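Local coordinates for methylenetetrahydrofolate--tRNA-(uracil-5-)-methyltransferase trmFO (Thermus thermophilus, PDB 3G5S), which catalyses the folate- and FAD-dependent methylation of uridine 54 in tRNA to 5-methyluridine, probably in all tRNAs, at residues N5-G10 with T129-G134. Sequence-based numbering, arbitrary orientation.
With FAD (flavin-adenine dinucleotide), chain B.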
loop_
_atom_site.group_PDB
_atom_site.type_symbol
_atom_site.label_atom_id
_atom_site.label_comp_id
_atom_site.label_asym_id
_atom_site.label_seq_id
_atom_site.Cartn_x
_atom_site.Cartn_y
_atom_site.Cartn_z
ATOM N N ASN A 5 11.842 -19.046 -8.457
ATOM C CA ASN A 5 10.662 -18.676 -9.217
ATOM C C ASN A 5 10.210 -17.276 -8.851
ATOM O O ASN A 5 10.136 -16.941 -7.672
ATOM C CB ASN A 5 9.521 -19.641 -8.917
ATOM C CG ASN A 5 9.868 -21.070 -9.252
ATOM O OD1 ASN A 5 10.220 -21.377 -10.392
ATOM N ND2 ASN A 5 9.773 -21.957 -8.265
ATOM N N VAL A 6 9.895 -16.477 -9.865
ATOM C CA VAL A 6 9.221 -15.202 -9.656
ATOM C C VAL A 6 7.966 -15.243 -10.508
ATOM O O VAL A 6 8.035 -15.394 -11.731
ATOM C CB VAL A 6 10.107 -13.993 -10.020
ATOM C CG1 VAL A 6 9.311 -12.686 -9.874
ATOM C CG2 VAL A 6 11.356 -13.968 -9.145
ATOM N N VAL A 7 6.814 -15.154 -9.852
ATOM C CA VAL A 7 5.548 -15.305 -10.541
ATOM C C VAL A 7 4.910 -13.937 -10.741
ATOM O O VAL A 7 4.460 -13.296 -9.787
ATOM C CB VAL A 7 4.588 -16.247 -9.776
ATOM C CG1 VAL A 7 3.307 -16.440 -10.568
ATOM C CG2 VAL A 7 5.263 -17.593 -9.484
ATOM N N GLY A 8 4.891 -13.505 -11.996
ATOM C CA GLY A 8 4.380 -12.196 -12.369
ATOM C C GLY A 8 5.526 -11.257 -12.701
ATOM O O GLY A 8 6.407 -11.048 -11.867
ATOM N N ALA A 9 5.515 -10.700 -13.911
ATOM C CA ALA A 9 6.554 -9.784 -14.365
ATOM C C ALA A 9 6.027 -8.357 -14.473
ATOM O O ALA A 9 6.223 -7.680 -15.487
ATOM C CB ALA A 9 7.129 -10.246 -15.688
ATOM N N GLY A 10 5.353 -7.908 -13.420
ATOM C CA GLY A 10 4.922 -6.529 -13.322
ATOM C C GLY A 10 5.965 -5.683 -12.616
ATOM O O GLY A 10 7.169 -5.942 -12.703
ATOM N N THR A 129 10.420 -19.148 -3.966
ATOM C CA THR A 129 9.457 -18.567 -4.891
ATOM C C THR A 129 8.968 -17.222 -4.373
ATOM O O THR A 129 8.613 -17.095 -3.196
ATOM C CB THR A 129 8.231 -19.511 -5.037
ATOM O OG1 THR A 129 8.639 -20.728 -5.668
ATOM C CG2 THR A 129 7.135 -18.884 -5.862
ATOM N N VAL A 130 8.932 -16.230 -5.261
ATOM C CA VAL A 130 8.310 -14.938 -4.986
ATOM C C VAL A 130 7.024 -14.822 -5.799
ATOM O O VAL A 130 7.046 -14.983 -7.022
ATOM C CB VAL A 130 9.250 -13.774 -5.379
ATOM C CG1 VAL A 130 8.575 -12.428 -5.119
ATOM C CG2 VAL A 130 10.569 -13.870 -4.626
ATOM N N LEU A 131 5.910 -14.552 -5.119
ATOM C CA LEU A 131 4.625 -14.322 -5.779
ATOM C C LEU A 131 4.380 -12.824 -5.922
ATOM O O LEU A 131 4.398 -12.091 -4.941
ATOM C CB LEU A 131 3.493 -14.948 -4.973
ATOM C CG LEU A 131 3.623 -16.446 -4.704
ATOM C CD1 LEU A 131 2.465 -16.904 -3.856
ATOM C CD2 LEU A 131 3.710 -17.254 -6.001
ATOM N N ALA A 132 4.144 -12.382 -7.153
ATOM C CA ALA A 132 4.040 -10.954 -7.459
ATOM C C ALA A 132 3.007 -10.726 -8.566
ATOM O O ALA A 132 3.279 -10.078 -9.576
ATOM C CB ALA A 132 5.412 -10.401 -7.862
ATOM N N THR A 133 1.809 -11.260 -8.363
ATOM C CA THR A 133 0.828 -11.351 -9.432
ATOM C C THR A 133 -0.168 -10.192 -9.495
ATOM O O THR A 133 -0.989 -10.140 -10.405
ATOM C CB THR A 133 0.117 -12.714 -9.376
ATOM O OG1 THR A 133 -0.223 -13.015 -8.018
ATOM C CG2 THR A 133 1.049 -13.800 -9.892
ATOM N N GLY A 134 -0.073 -9.258 -8.554
ATOM C CA GLY A 134 -0.734 -7.976 -8.690
ATOM C C GLY A 134 -2.208 -7.923 -8.361
ATOM O O GLY A 134 -2.811 -8.902 -7.919
HETATM P PA FAD B . 1.291 -5.886 -11.779
HETATM O O1A FAD B . -0.150 -5.914 -12.200
HETATM O O2A FAD B . 2.149 -4.756 -12.255
HETATM O O5B FAD B . 2.028 -7.243 -12.185
HETATM C C5B FAD B . 1.434 -8.506 -11.958
HETATM C C4B FAD B . 1.830 -9.404 -13.114
HETATM O O4B FAD B . 1.439 -10.736 -12.826
HETATM C C3B FAD B . 1.118 -9.014 -14.408
HETATM O O3B FAD B . 2.046 -8.852 -15.463
HETATM C C2B FAD B . 0.157 -10.174 -14.671
HETATM O O2B FAD B . -0.080 -10.448 -16.037
HETATM C C1B FAD B . 0.876 -11.328 -13.999
HETATM N N9A FAD B . 0.067 -12.458 -13.519
HETATM C C8A FAD B . -1.078 -12.414 -12.773
HETATM N N7A FAD B . -1.438 -13.676 -12.458
HETATM C C5A FAD B . -0.517 -14.521 -12.994
HETATM C C6A FAD B . -0.375 -15.902 -12.993
HETATM N N6A FAD B . -1.136 -16.699 -12.232
HETATM N N1A FAD B . 0.701 -16.448 -13.639
HETATM C C2A FAD B . 1.616 -15.665 -14.301
HETATM N N3A FAD B . 1.489 -14.295 -14.308
HETATM C C4A FAD B . 0.430 -13.761 -13.664
HETATM N N1 FAD B . -0.661 2.448 -9.204
HETATM C C2 FAD B . -0.136 3.714 -9.160
HETATM O O2 FAD B . 0.838 3.962 -8.452
HETATM N N3 FAD B . -0.709 4.714 -9.923
HETATM C C4 FAD B . -1.801 4.484 -10.743
HETATM O O4 FAD B . -2.287 5.400 -11.417
HETATM C C4X FAD B . -2.323 3.191 -10.780
HETATM N N5 FAD B . -3.413 2.898 -11.569
HETATM C C5X FAD B . -3.911 1.612 -11.600
HETATM C C6 FAD B . -5.006 1.328 -12.410
HETATM C C7 FAD B . -5.534 0.045 -12.453
HETATM C C7M FAD B . -6.718 -0.256 -13.330
HETATM C C8 FAD B . -4.955 -0.960 -11.685
HETATM C C8M FAD B . -5.514 -2.352 -11.725
HETATM C C9 FAD B . -3.856 -0.679 -10.875
HETATM C C9A FAD B . -3.328 0.609 -10.826
HETATM N N10 FAD B . -2.244 0.896 -10.004
HETATM C C10 FAD B . -1.747 2.186 -10.005
HETATM C "C1'" FAD B . -2.036 0.083 -8.747
HETATM C "C2'" FAD B . -0.679 -0.638 -8.679
HETATM O "O2'" FAD B . 0.354 0.199 -8.188
HETATM C "C3'" FAD B . -0.289 -1.266 -10.017
HETATM O "O3'" FAD B . -1.255 -2.259 -10.296
HETATM C "C4'" FAD B . 1.102 -1.897 -10.008
HETATM O "O4'" FAD B . 1.430 -2.234 -11.341
HETATM C "C5'" FAD B . 1.181 -3.110 -9.090
HETATM O "O5'" FAD B . 2.384 -3.807 -9.326
HETATM P P FAD B . 2.414 -5.398 -9.157
HETATM O O1P FAD B . 1.943 -5.797 -7.795
HETATM O O2P FAD B . 3.775 -5.848 -9.577
HETATM O O3P FAD B . 1.289 -5.926 -10.175
HETATM O O HOH W 1 4.868 -8.102 -10.590
#
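Val-7 is gripped from both ends by strand 129-131 and the residue just after it: its N donates to Val-130 O (2.8 Å, 168° at the hydrogen) and its O accepts from Ala-132 N at 2.8 Å. With Val-130 N on Asn-5 O, these bonds pair the strands in parallel at the middle of the five-stranded Rossmann sheet. The tight part is the face carrying Val-7. Val-7 CG1, set anti to the backbone N (chi1 -177°), lies alongside Thr-133 CG2 at 3.5 Å, while CG2 sits beside Leu-131 CD2. On the opposite face the fit is looser, Val-6 CG2 coming no nearer than 4.3 Å to Val-130 CB; there Val-6 also packs on Leu-20 of helix 11-22 and on strand 27-30. Asn-5 ND2 hydrogen-bonds Thr-129 OG1 at 3.1 Å, in the amide plane; Arg-28 holds OD1, and the hydroxyl also bonds Gly-127 O. Beyond Val-7 the chains part around FAD and a water 2.7 Å from Ala-132 O, within hydrogen-bonding distance of FAD O2P and weakly bonded by Gly-10 N. Thr-133 CB meets the adenine, whereas Gly-8, Gly-10 and Gly-134, lacking CB, let ribose and phosphate oxygens approach their CA atoms, as in GxGxxG dinucleotide-binding turns.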